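Local coordinates for protein 1-carboxybiuret hydrolase subunit AtzE (Pseudomonas sp., PDB 6C62) that hydrolyses 1-carboxybiuret to urea-1,3-dicarboxylate and ammonia, an amidase-family step in the degradation of the herbicide atrazine, at residues G258-W263 / D365-P370; L281-S286 / G444-D449; V289-A294 / D355-L360; A407-V412 / A432-E437. All blocks are in the same frame, centred on the assembly; numbering follows the deposited sequence.

Contact 1. Residues G258-W263 / D365-P370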
loop_
_atom_site.group_PDB
_atom_site.type_symbol
_atom_site.label_atom_id
_atom_site.label_comp_id
_atom_site.label_asym_id
_atom_site.label_seq_id
_atom_site.Cartn_x
_atom_site.Cartn_y
_atom_site.Cartn_z
ATOM N N GLY A 258 13.593 -26.047 12.814
ATOM C CA GLY A 258 14.713 -25.349 13.385
ATOM C C GLY A 258 14.389 -24.453 14.551
ATOM O O GLY A 258 13.224 -24.110 14.796
ATOM N N VAL A 259 15.438 -24.077 15.271
ATOM C CA VAL A 259 15.354 -23.199 16.423
ATOM C C VAL A 259 15.975 -21.851 16.076
ATOM O O VAL A 259 17.128 -21.805 15.617
ATOM C CB VAL A 259 16.142 -23.789 17.622
ATOM C CG1 VAL A 259 16.046 -22.914 18.837
ATOM C CG2 VAL A 259 15.641 -25.148 17.983
ATOM N N LEU A 260 15.236 -20.750 16.284
ATOM C CA LEU A 260 15.744 -19.427 15.921
ATOM C C LEU A 260 16.799 -18.982 16.903
ATOM O O LEU A 260 16.636 -19.184 18.075
ATOM C CB LEU A 260 14.642 -18.371 15.832
ATOM C CG LEU A 260 13.604 -18.587 14.734
ATOM C CD1 LEU A 260 12.623 -17.437 14.724
ATOM C CD2 LEU A 260 14.295 -18.695 13.378
ATOM N N GLY A 261 17.889 -18.408 16.414
ATOM C CA GLY A 261 18.920 -17.870 17.260
ATOM C C GLY A 261 18.973 -16.372 17.157
ATOM O O GLY A 261 17.977 -15.723 16.771
ATOM N N GLY A 262 20.149 -15.838 17.459
ATOM C CA GLY A 262 20.432 -14.399 17.423
ATOM C C GLY A 262 19.437 -13.578 18.225
ATOM O O GLY A 262 19.356 -13.766 19.433
ATOM N N TRP A 263 18.670 -12.716 17.549
ATOM C CA TRP A 263 17.656 -11.860 18.192
ATOM C C TRP A 263 16.754 -12.662 19.145
ATOM O O TRP A 263 16.436 -12.213 20.247
ATOM C CB TRP A 263 16.767 -11.215 17.108
ATOM C CG TRP A 263 15.600 -10.454 17.626
ATOM C CD1 TRP A 263 14.317 -10.903 17.726
ATOM C CD2 TRP A 263 15.591 -9.114 18.095
ATOM N NE1 TRP A 263 13.510 -9.917 18.252
ATOM C CE2 TRP A 263 14.274 -8.812 18.488
ATOM C CE3 TRP A 263 16.567 -8.147 18.236
ATOM C CZ2 TRP A 263 13.915 -7.559 19.013
ATOM C CZ3 TRP A 263 16.205 -6.900 18.735
ATOM C CH2 TRP A 263 14.901 -6.630 19.149
ATOM N N ASP A 365 10.404 -26.025 7.405
ATOM C CA ASP A 365 8.949 -26.192 7.521
ATOM C C ASP A 365 8.386 -25.456 8.756
ATOM O O ASP A 365 7.355 -24.778 8.654
ATOM C CB ASP A 365 8.580 -27.661 7.543
ATOM C CG ASP A 365 9.030 -28.367 6.256
ATOM O OD1 ASP A 365 8.495 -27.962 5.221
ATOM O OD2 ASP A 365 9.994 -29.226 6.259
ATOM N N ILE A 366 9.075 -25.599 9.890
ATOM C CA ILE A 366 8.677 -24.954 11.157
ATOM C C ILE A 366 9.918 -24.365 11.831
ATOM O O ILE A 366 10.998 -25.007 11.822
ATOM C CB ILE A 366 7.979 -25.967 12.073
ATOM C CG1 ILE A 366 6.665 -26.402 11.506
ATOM C CG2 ILE A 366 7.666 -25.380 13.431
ATOM C CD1 ILE A 366 6.404 -27.826 11.798
ATOM N N LEU A 367 9.780 -23.175 12.402
ATOM C CA LEU A 367 10.833 -22.552 13.205
ATOM C C LEU A 367 10.288 -22.238 14.579
ATOM O O LEU A 367 9.127 -21.834 14.701
ATOM C CB LEU A 367 11.404 -21.303 12.532
ATOM C CG LEU A 367 12.064 -21.602 11.157
ATOM C CD1 LEU A 367 12.331 -20.331 10.372
ATOM C CD2 LEU A 367 13.392 -22.328 11.358
ATOM N N ILE A 368 11.122 -22.420 15.612
ATOM C CA ILE A 368 10.704 -22.284 16.992
ATOM C C ILE A 368 11.368 -21.089 17.672
ATOM O O ILE A 368 12.587 -20.889 17.606
ATOM C CB ILE A 368 11.127 -23.523 17.797
ATOM C CG1 ILE A 368 10.600 -24.783 17.147
ATOM C CG2 ILE A 368 10.577 -23.422 19.220
ATOM C CD1 ILE A 368 11.222 -26.006 17.813
ATOM N N ALA A 369 10.570 -20.330 18.383
ATOM C CA ALA A 369 11.049 -19.234 19.205
ATOM C C ALA A 369 10.224 -19.101 20.460
ATOM O O ALA A 369 9.133 -19.639 20.536
ATOM C CB ALA A 369 10.962 -17.944 18.391
ATOM N N PRO A 370 10.709 -18.342 21.448
ATOM C CA PRO A 370 9.841 -18.090 22.581
ATOM C C PRO A 370 8.812 -17.048 22.210
ATOM O O PRO A 370 9.020 -16.261 21.284
ATOM C CB PRO A 370 10.794 -17.570 23.679
ATOM C CG PRO A 370 12.186 -17.522 23.067
ATOM C CD PRO A 370 12.010 -17.653 21.573
HETATM O O HOH W 1 14.382 -19.670 19.660
#

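Contact 2. Residues L281-S286 / G444-D449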
loop_
_atom_site.group_PDB
_atom_site.type_symbol
_atom_site.label_atom_id
_atom_site.label_comp_id
_atom_site.label_asym_id
_atom_site.label_seq_id
_atom_site.Cartn_x
_atom_site.Cartn_y
_atom_site.Cartn_z
ATOM N N LEU A 281 13.728 -30.253 21.617
ATOM C CA LEU A 281 13.992 -31.687 21.897
ATOM C C LEU A 281 12.809 -32.568 21.534
ATOM O O LEU A 281 12.967 -33.569 20.824
ATOM C CB LEU A 281 14.364 -31.910 23.367
ATOM C CG LEU A 281 14.785 -33.309 23.870
ATOM C CD1 LEU A 281 15.764 -33.998 22.933
ATOM C CD2 LEU A 281 15.348 -33.152 25.282
ATOM N N THR A 282 11.615 -32.176 21.967
ATOM C CA THR A 282 10.419 -32.952 21.657
ATOM C C THR A 282 10.124 -33.021 20.174
ATOM O O THR A 282 9.681 -34.055 19.693
ATOM C CB THR A 282 9.190 -32.327 22.325
ATOM O OG1 THR A 282 9.512 -32.019 23.683
ATOM C CG2 THR A 282 7.985 -33.261 22.243
ATOM N N LEU A 283 10.348 -31.910 19.455
ATOM C CA LEU A 283 10.110 -31.839 18.018
ATOM C C LEU A 283 11.271 -32.283 17.139
ATOM O O LEU A 283 11.156 -32.234 15.926
ATOM C CB LEU A 283 9.695 -30.397 17.604
ATOM C CG LEU A 283 8.363 -29.955 18.254
ATOM C CD1 LEU A 283 8.126 -28.480 18.038
ATOM C CD2 LEU A 283 7.179 -30.708 17.700
ATOM N N GLY A 284 12.384 -32.698 17.732
ATOM C CA GLY A 284 13.560 -33.121 16.963
ATOM C C GLY A 284 14.255 -32.010 16.200
ATOM O O GLY A 284 14.860 -32.246 15.179
ATOM N N ALA A 285 14.177 -30.782 16.708
ATOM C CA ALA A 285 14.856 -29.648 16.091
ATOM C C ALA A 285 16.161 -29.453 16.790
ATOM O O ALA A 285 16.179 -29.313 18.010
ATOM C CB ALA A 285 14.051 -28.375 16.242
ATOM N N SER A 286 17.255 -29.448 16.036
ATOM C CA SER A 286 18.596 -29.228 16.645
ATOM C C SER A 286 19.393 -28.113 16.016
ATOM O O SER A 286 20.212 -27.511 16.710
ATOM C CB SER A 286 19.419 -30.491 16.625
ATOM O OG SER A 286 19.329 -31.093 15.348
ATOM N N GLY A 444 1.972 -28.354 17.161
ATOM C CA GLY A 444 1.322 -28.182 18.439
ATOM C C GLY A 444 0.759 -29.463 19.028
ATOM O O GLY A 444 0.876 -29.705 20.243
ATOM N N LYS A 445 0.134 -30.252 18.173
ATOM C CA LYS A 445 -0.485 -31.499 18.579
ATOM C C LYS A 445 0.585 -32.505 19.131
ATOM O O LYS A 445 0.345 -33.177 20.148
ATOM C CB LYS A 445 -1.230 -32.109 17.411
ATOM C CG LYS A 445 -1.964 -33.418 17.728
ATOM C CD LYS A 445 -2.890 -33.239 18.923
ATOM C CE LYS A 445 -4.059 -34.220 18.876
ATOM N NZ LYS A 445 -3.558 -35.596 19.109
ATOM N N VAL A 446 1.753 -32.570 18.502
ATOM C CA VAL A 446 2.858 -33.364 19.036
ATOM C C VAL A 446 3.284 -32.853 20.416
ATOM O O VAL A 446 3.462 -33.667 21.343
ATOM C CB VAL A 446 4.078 -33.401 18.096
ATOM C CG1 VAL A 446 5.316 -34.061 18.787
ATOM C CG2 VAL A 446 3.710 -34.129 16.814
ATOM N N LEU A 447 3.389 -31.526 20.600
ATOM C CA LEU A 447 3.724 -31.041 21.918
ATOM C C LEU A 447 2.661 -31.404 22.947
ATOM O O LEU A 447 2.989 -31.716 24.100
ATOM C CB LEU A 447 4.028 -29.538 21.946
ATOM C CG LEU A 447 5.258 -29.054 21.172
ATOM C CD1 LEU A 447 5.381 -27.532 21.255
ATOM C CD2 LEU A 447 6.567 -29.705 21.628
ATOM N N GLN A 448 1.391 -31.311 22.558
ATOM C CA GLN A 448 0.301 -31.639 23.442
ATOM C C GLN A 448 0.283 -33.123 23.834
ATOM O O GLN A 448 0.095 -33.445 25.011
ATOM C CB GLN A 448 -1.060 -31.262 22.832
ATOM C CG GLN A 448 -2.192 -31.271 23.871
ATOM C CD GLN A 448 -3.494 -30.818 23.268
ATOM O OE1 GLN A 448 -3.858 -29.656 23.322
ATOM N NE2 GLN A 448 -4.184 -31.749 22.661
ATOM N N ASP A 449 0.489 -33.987 22.858
ATOM C CA ASP A 449 0.476 -35.460 23.082
ATOM C C ASP A 449 1.554 -35.925 24.060
ATOM O O ASP A 449 1.309 -36.813 24.831
ATOM C CB ASP A 449 0.657 -36.227 21.779
ATOM C CG ASP A 449 -0.600 -36.184 20.869
ATOM O OD1 ASP A 449 -1.715 -35.703 21.252
ATOM O OD2 ASP A 449 -0.455 -36.632 19.717
#

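Contact 3. Residues V289-A294 / D355-L360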
loop_
_atom_site.group_PDB
_atom_site.type_symbol
_atom_site.label_atom_id
_atom_site.label_comp_id
_atom_site.label_asym_id
_atom_site.label_seq_id
_atom_site.Cartn_x
_atom_site.Cartn_y
_atom_site.Cartn_z
ATOM N N VAL A 289 18.919 -21.508 13.506
ATOM C CA VAL A 289 18.653 -20.833 12.244
ATOM C C VAL A 289 18.563 -19.303 12.543
ATOM O O VAL A 289 17.956 -18.895 13.540
ATOM C CB VAL A 289 17.280 -21.275 11.710
ATOM C CG1 VAL A 289 16.892 -20.538 10.447
ATOM C CG2 VAL A 289 17.260 -22.736 11.477
ATOM N N MET A 290 19.153 -18.466 11.683
ATOM C CA MET A 290 19.005 -17.011 11.824
ATOM C C MET A 290 17.814 -16.527 10.990
ATOM O O MET A 290 17.697 -16.833 9.838
ATOM C CB MET A 290 20.291 -16.273 11.456
ATOM C CG MET A 290 21.463 -16.793 12.327
ATOM S SD MET A 290 21.203 -16.576 14.144
ATOM C CE MET A 290 21.886 -14.915 14.197
ATOM N N TRP A 291 16.932 -15.780 11.622
ATOM C CA TRP A 291 15.817 -15.120 10.939
ATOM C C TRP A 291 16.421 -13.882 10.268
ATOM O O TRP A 291 17.254 -13.190 10.873
ATOM C CB TRP A 291 14.775 -14.743 11.975
ATOM C CG TRP A 291 13.503 -14.131 11.442
ATOM C CD1 TRP A 291 13.287 -12.821 11.227
ATOM C CD2 TRP A 291 12.289 -14.787 11.157
ATOM N NE1 TRP A 291 12.016 -12.618 10.813
ATOM C CE2 TRP A 291 11.379 -13.814 10.741
ATOM C CE3 TRP A 291 11.874 -16.108 11.207
ATOM C CZ2 TRP A 291 10.089 -14.098 10.390
ATOM C CZ3 TRP A 291 10.571 -16.417 10.827
ATOM C CH2 TRP A 291 9.682 -15.412 10.423
ATOM N N PRO A 292 16.073 -13.616 9.005
ATOM C CA PRO A 292 16.661 -12.424 8.370
ATOM C C PRO A 292 16.231 -11.057 9.004
ATOM O O PRO A 292 15.029 -10.794 9.188
ATOM C CB PRO A 292 16.146 -12.551 6.928
ATOM C CG PRO A 292 14.784 -13.161 7.107
ATOM C CD PRO A 292 15.090 -14.250 8.112
ATOM N N ASP A 293 17.196 -10.219 9.323
ATOM C CA ASP A 293 16.967 -8.839 9.708
ATOM C C ASP A 293 15.917 -8.693 10.814
ATOM O O ASP A 293 15.050 -7.816 10.732
ATOM C CB ASP A 293 16.479 -8.018 8.494
ATOM C CG ASP A 293 17.511 -7.914 7.373
ATOM O OD1 ASP A 293 18.724 -7.998 7.661
ATOM O OD2 ASP A 293 17.102 -7.741 6.197
ATOM N N ALA A 294 15.998 -9.494 11.854
ATOM C CA ALA A 294 14.858 -9.574 12.823
ATOM C C ALA A 294 14.665 -8.256 13.565
ATOM O O ALA A 294 13.533 -7.795 13.715
ATOM C CB ALA A 294 15.074 -10.699 13.807
ATOM N N ASP A 355 10.420 -10.929 0.853
ATOM C CA ASP A 355 11.251 -11.779 -0.014
ATOM C C ASP A 355 12.210 -12.663 0.824
ATOM O O ASP A 355 12.324 -13.856 0.539
ATOM C CB ASP A 355 12.031 -10.971 -1.061
ATOM C CG ASP A 355 11.142 -10.357 -2.157
ATOM O OD1 ASP A 355 9.984 -10.833 -2.381
ATOM O OD2 ASP A 355 11.611 -9.372 -2.844
ATOM N N LYS A 356 12.862 -12.085 1.836
ATOM C CA LYS A 356 13.851 -12.834 2.636
ATOM C C LYS A 356 13.204 -13.883 3.529
ATOM O O LYS A 356 13.719 -14.977 3.717
ATOM C CB LYS A 356 14.689 -11.894 3.493
ATOM C CG LYS A 356 15.624 -10.966 2.697
ATOM C CD LYS A 356 16.433 -10.132 3.651
ATOM C CE LYS A 356 17.483 -9.353 2.915
ATOM N NZ LYS A 356 18.445 -8.855 3.938
ATOM N N VAL A 357 12.056 -13.551 4.124
ATOM C CA VAL A 357 11.331 -14.507 4.924
ATOM C C VAL A 357 10.779 -15.676 4.080
ATOM O O VAL A 357 10.905 -16.854 4.486
ATOM C CB VAL A 357 10.243 -13.824 5.811
ATOM C CG1 VAL A 357 9.383 -14.854 6.513
ATOM C CG2 VAL A 357 10.925 -12.934 6.845
ATOM N N ASN A 358 10.134 -15.390 2.961
ATOM C CA ASN A 358 9.678 -16.468 2.054
ATOM C C ASN A 358 10.850 -17.355 1.569
ATOM O O ASN A 358 10.690 -18.568 1.434
ATOM C CB ASN A 358 8.866 -15.902 0.870
ATOM C CG ASN A 358 7.471 -15.427 1.308
ATOM O OD1 ASN A 358 6.825 -16.055 2.139
ATOM N ND2 ASN A 358 6.986 -14.354 0.706
ATOM N N ALA A 359 12.006 -16.759 1.348
ATOM C CA ALA A 359 13.196 -17.510 0.956
ATOM C C ALA A 359 13.709 -18.408 2.080
ATOM O O ALA A 359 14.065 -19.567 1.832
ATOM C CB ALA A 359 14.313 -16.597 0.424
ATOM N N LEU A 360 13.709 -17.906 3.310
ATOM C CA LEU A 360 14.075 -18.675 4.496
ATOM C C LEU A 360 13.210 -19.927 4.601
ATOM O O LEU A 360 13.733 -21.014 4.872
ATOM C CB LEU A 360 13.836 -17.880 5.788
ATOM C CG LEU A 360 14.191 -18.669 7.071
ATOM C CD1 LEU A 360 15.646 -18.996 7.092
ATOM C CD2 LEU A 360 13.897 -17.820 8.277
#

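Contact 4. Residues A407-V412 / A432-E437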
loop_
_atom_site.group_PDB
_atom_site.type_symbol
_atom_site.label_atom_id
_atom_site.label_comp_id
_atom_site.label_asym_id
_atom_site.label_seq_id
_atom_site.Cartn_x
_atom_site.Cartn_y
_atom_site.Cartn_z
ATOM N N ALA A 407 6.006 -10.090 8.758
ATOM C CA ALA A 407 6.002 -10.934 7.585
ATOM C C ALA A 407 4.680 -11.656 7.384
ATOM O O ALA A 407 4.439 -12.204 6.291
ATOM C CB ALA A 407 7.131 -11.930 7.643
ATOM N N GLY A 408 3.817 -11.722 8.411
ATOM C CA GLY A 408 2.476 -12.305 8.244
ATOM C C GLY A 408 2.466 -13.823 8.296
ATOM O O GLY A 408 1.497 -14.419 7.842
ATOM N N CYS A 409 3.534 -14.450 8.852
ATOM C CA CYS A 409 3.628 -15.901 8.931
ATOM C C CYS A 409 2.684 -16.433 10.007
ATOM O O CYS A 409 2.580 -15.834 11.065
ATOM C CB CYS A 409 5.054 -16.312 9.327
ATOM S SG CYS A 409 6.323 -15.925 8.142
ATOM N N PRO A 410 2.047 -17.569 9.787
ATOM C CA PRO A 410 1.201 -18.106 10.835
ATOM C C PRO A 410 1.998 -18.671 12.020
ATOM O O PRO A 410 3.131 -19.133 11.850
ATOM C CB PRO A 410 0.406 -19.220 10.114
ATOM C CG PRO A 410 1.339 -19.694 9.052
ATOM C CD PRO A 410 2.070 -18.423 8.603
ATOM N N VAL A 411 1.398 -18.619 13.224
ATOM C CA VAL A 411 2.063 -19.012 14.477
ATOM C C VAL A 411 1.081 -19.656 15.391
ATOM O O VAL A 411 0.006 -19.114 15.562
ATOM C CB VAL A 411 2.648 -17.792 15.253
ATOM C CG1 VAL A 411 3.284 -18.217 16.584
ATOM C CG2 VAL A 411 3.632 -17.026 14.421
ATOM N N VAL A 412 1.433 -20.819 15.949
ATOM C CA VAL A 412 0.714 -21.386 17.127
ATOM C C VAL A 412 1.586 -21.082 18.326
ATOM O O VAL A 412 2.821 -21.329 18.325
ATOM C CB VAL A 412 0.498 -22.872 17.009
ATOM C CG1 VAL A 412 0.088 -23.527 18.331
ATOM C CG2 VAL A 412 -0.565 -23.159 16.004
ATOM N N ALA A 432 5.387 -21.066 10.891
ATOM C CA ALA A 432 5.493 -21.666 9.561
ATOM C C ALA A 432 5.377 -20.610 8.478
ATOM O O ALA A 432 5.097 -19.431 8.746
ATOM C CB ALA A 432 4.404 -22.730 9.399
ATOM N N ALA A 433 5.598 -21.033 7.225
ATOM C CA ALA A 433 5.484 -20.146 6.074
ATOM C C ALA A 433 4.053 -19.658 5.916
ATOM O O ALA A 433 3.143 -20.356 6.340
ATOM C CB ALA A 433 5.897 -20.887 4.805
ATOM N N PRO A 434 3.842 -18.493 5.256
ATOM C CA PRO A 434 2.521 -18.090 4.879
ATOM C C PRO A 434 1.690 -19.200 4.286
ATOM O O PRO A 434 2.137 -19.859 3.361
ATOM C CB PRO A 434 2.744 -16.962 3.861
ATOM C CG PRO A 434 4.065 -16.388 4.334
ATOM C CD PRO A 434 4.876 -17.598 4.694
ATOM N N TRP A 435 0.482 -19.352 4.821
ATOM C CA TRP A 435 -0.538 -20.339 4.390
ATOM C C TRP A 435 -0.367 -21.748 4.958
ATOM O O TRP A 435 -1.182 -22.624 4.660
ATOM C CB TRP A 435 -0.793 -20.339 2.860
ATOM C CG TRP A 435 -0.902 -18.941 2.325
ATOM C CD1 TRP A 435 -0.082 -18.356 1.441
ATOM C CD2 TRP A 435 -1.909 -17.976 2.646
ATOM N NE1 TRP A 435 -0.507 -17.109 1.147
ATOM C CE2 TRP A 435 -1.617 -16.824 1.912
ATOM C CE3 TRP A 435 -3.028 -17.987 3.487
ATOM C CZ2 TRP A 435 -2.376 -15.667 1.997
ATOM C CZ3 TRP A 435 -3.791 -16.826 3.585
ATOM C CH2 TRP A 435 -3.474 -15.688 2.818
ATOM N N ASN A 436 0.599 -21.934 5.829
ATOM C CA ASN A 436 0.901 -23.268 6.360
ATOM C C ASN A 436 0.495 -23.407 7.827
ATOM O O ASN A 436 1.138 -24.138 8.591
ATOM C CB ASN A 436 2.416 -23.568 6.203
ATOM C CG ASN A 436 2.796 -23.969 4.800
ATOM O OD1 ASN A 436 1.958 -24.131 3.965
ATOM N ND2 ASN A 436 4.079 -24.146 4.556
ATOM N N GLU A 437 -0.631 -22.798 8.202
ATOM C CA GLU A 437 -1.224 -22.965 9.547
ATOM C C GLU A 437 -1.293 -24.439 9.970
ATOM O O GLU A 437 -1.041 -24.734 11.136
ATOM C CB GLU A 437 -2.660 -22.470 9.601
ATOM C CG GLU A 437 -2.873 -20.957 9.612
ATOM C CD GLU A 437 -2.843 -20.264 8.235
ATOM O OE1 GLU A 437 -2.266 -20.792 7.233
ATOM O OE2 GLU A 437 -3.361 -19.138 8.170
#

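Contact 1. Residues G258-W263 / D365-P370
Gly-258 and Val-259 pair in parallel with Leu-367 and Ile-368, joining strands 257-260 and 366-370 near one end of the mixed sheet of the amidase fold. Three backbone hydrogen bonds fix the register: Gly-258 N to Ile-366 O, Ile-368 N to Gly-258 O at 2.8 Å, and a nearly straight Leu-260 N to Ile-368 O (175° at the hydrogen). The short strand segments run at 37° to each other, so the pair is twisted.

On the face that carries Leu-367, that side chain comes over glycine: its CD2 packs directly on the Gly-258 backbone, 3.9 Å from Gly-258 CA. Leu-260 reaches across with CG placed opposite the carbonyl carbon (chi1 -65°) and the rest extended, and this splits its two methyls between neighbours. CD2 meets Leu-367 CD1 at 3.9 Å, the two side chains crossing at about a right angle, while CD1 touches Ala-369 CB at 4.1 Å. Trp-291 and Ile-431 also pack on Leu-260.

Val-259 and Ile-368 occupy the other face, where helix 270-283 covers Val-259. The CG1 branch of Ile-368 lies beside its own backbone N, which brings CG1 to 3.6 Å from Gly-258 O. Beyond the last strand bond a water donates to two carbonyls, reaching Leu-260 O at 2.8 Å and Ile-368 O at 3.0 Å.

Contact 2. Residues L281-S286 / G444-D449
Thr-282 and Leu-283, in the last turn of helix 270-283, meet Val-446 and Leu-447 of the C-terminal helix 437-449 in a small helix-helix contact burying 194 Å² in all.

The interaction across it is apolar, and one methyl carries most of it. Leu-447 CD2 enters the angle between the two residues of the other helix, 3.8 Å from Thr-282 CB and equally 3.8 Å from Leu-283 CG. The two leucine side chains cross at about a right angle, and CD2 sits against the branch point of Leu-283, 4.1 Å from each of its methyls. Leu-283 CD2 then continues to Val-446 CG1 at 4.0 Å. That valine branch stands opposite its own backbone N (chi1 171°), and the two side chains meet at a slant.

Two of the polar side chains bond within their own helix. Thr-282 turns CG2 to within 3.9 Å of Leu-447 CD2, while OG1, beside the backbone N (chi1 -46°), bonds back to Val-278 O one turn earlier. On helix 437-449, Lys-445 NZ forms a salt bridge with Asp-449 OD1 at 2.8 Å, meeting the carboxylate on its syn side one turn along.

Among backbone interactions, Gly-284 leaves the helical conformation with positive phi (68°) and bonds back into the last turn, a Schellman motif.

Both helices lie on the same side of the sheet: Leu-283 rests on Leu-430 and Leu-447 on Val-428 and Leu-430 of strand 426-432, while Thr-450 and Ile-452 of the C-terminal tail pack against Thr-282.

Contact 3. Residues V289-A294 / D355-L360
The loop from strand 288-289, outermost in the sheet within this chain, to helix 294-312 lies against the last turns of helix 340-360, with Pro-292 pressed between Lys-356, Val-357 and Leu-360. Its ring carbons divide the work: CB lies 3.8 Å from Lys-356 CB, CG touches Val-357 CG2, and CD meets Leu-360 CD2 at 3.8 Å. CD also sits over a face of the Trp-291 indole, toward the rim, so proline and tryptophan form one surface.

Trp-291 swings out with CG opposite its backbone N (chi1 -176°), which carries the six-membered ring to the helix; CZ2 approaches Val-357 CG2 at 3.8 Å. The indole crosses Leu-360 at about a right angle, CE3 being 4.0 Å from CD2. NE1 bonds to Tyr-353 OH one turn back on the same helix, which helps fix the ring's rotation. In the amidase fold this packs the helix that precedes strand 366-370 against the loop leaving strand 288-289. Leu-360 CD1 extends the apolar seam to that strand, 3.9 Å from Val-289 CG1.

At the outer end Lys-356, extended beyond CG, runs past the proline and closes a salt bridge from NZ to Asp-293 OD2 at 2.9 Å. NZ approaches on the syn side, 28° out of the carboxylate plane. Asp-293 occupies the N-cap position of helix 294-312, but its carboxylate makes no capping bond.

Contact 4. Residues A407-V412 / A432-E437
Positive phi at Trp-435 (82°) completes the type II beta turn from Ala-433 to Asn-436, and the ring of Pro-410 packs into its bend. Asn-436 N closes the turn by bonding to Ala-433 O. The turn follows strand 426-432, beside the start of its antiparallel neighbour 411-416 in the amidase sheet, and leads into helix 437-449.

Between the two segments, the backbone bond is Ala-432 N to Pro-410 O, 3.1 Å and nearly straight at 169°, with the donor tilted 19° from the carbonyl plane. Around it the proline ring is enclosed by carbonyls and aliphatic carbon. Its CD lies 3.2 Å from both Ala-433 O and Ala-432 O, and its CG faces the methyl of Ala-432. On the helix side Glu-437 CG packs on Pro-410 CB at 3.7 Å. The bend of Glu-437 at chi2 turns its carboxylate to partners in the loop after strand 185-188: OE2 accepts from Thr-190 N, and OE1 forms a salt bridge with Arg-193. Glu-437 thus combines an apolar stem with a buried, paired polar end.

Beyond the proline, Trp-435 points away from 407-412, and its NE1 bonds to the backbone of another protein chain, so the turn takes part in a subunit interface.

Cys-409 keeps SG beside its backbone N, and the sulfur touches Pro-434 CD at 4.1 Å. Ala-432 O, buried here without a hydrogen-bonding partner in the model, lies 3.2 Å from Cys-409 CB.

All four contacts lie on one side of the chain's centre, around the end of the mixed sheet that finishes with strands 426-432, 366-370, 257-260 and 288-289. Contact 1 is central: its centre is about 11 Å from that of contact 3 and about 13 Å from those of contacts 2 and 4. Ile-368 packs on Leu-283 of contact 2, and Leu-367 on Leu-360 of contact 3. Val-357 links contacts 3 and 4 by touching Cys-409. Along the chain, contact 3 falls between the segments of contact 1, contact 4 follows, and contact 2 joins residues 281-286 to the C-terminal helix. Contact 1 thus touches each of the other three, whereas contacts 2 and 4 do not touch each other; all lie away from the probable catalytic residues.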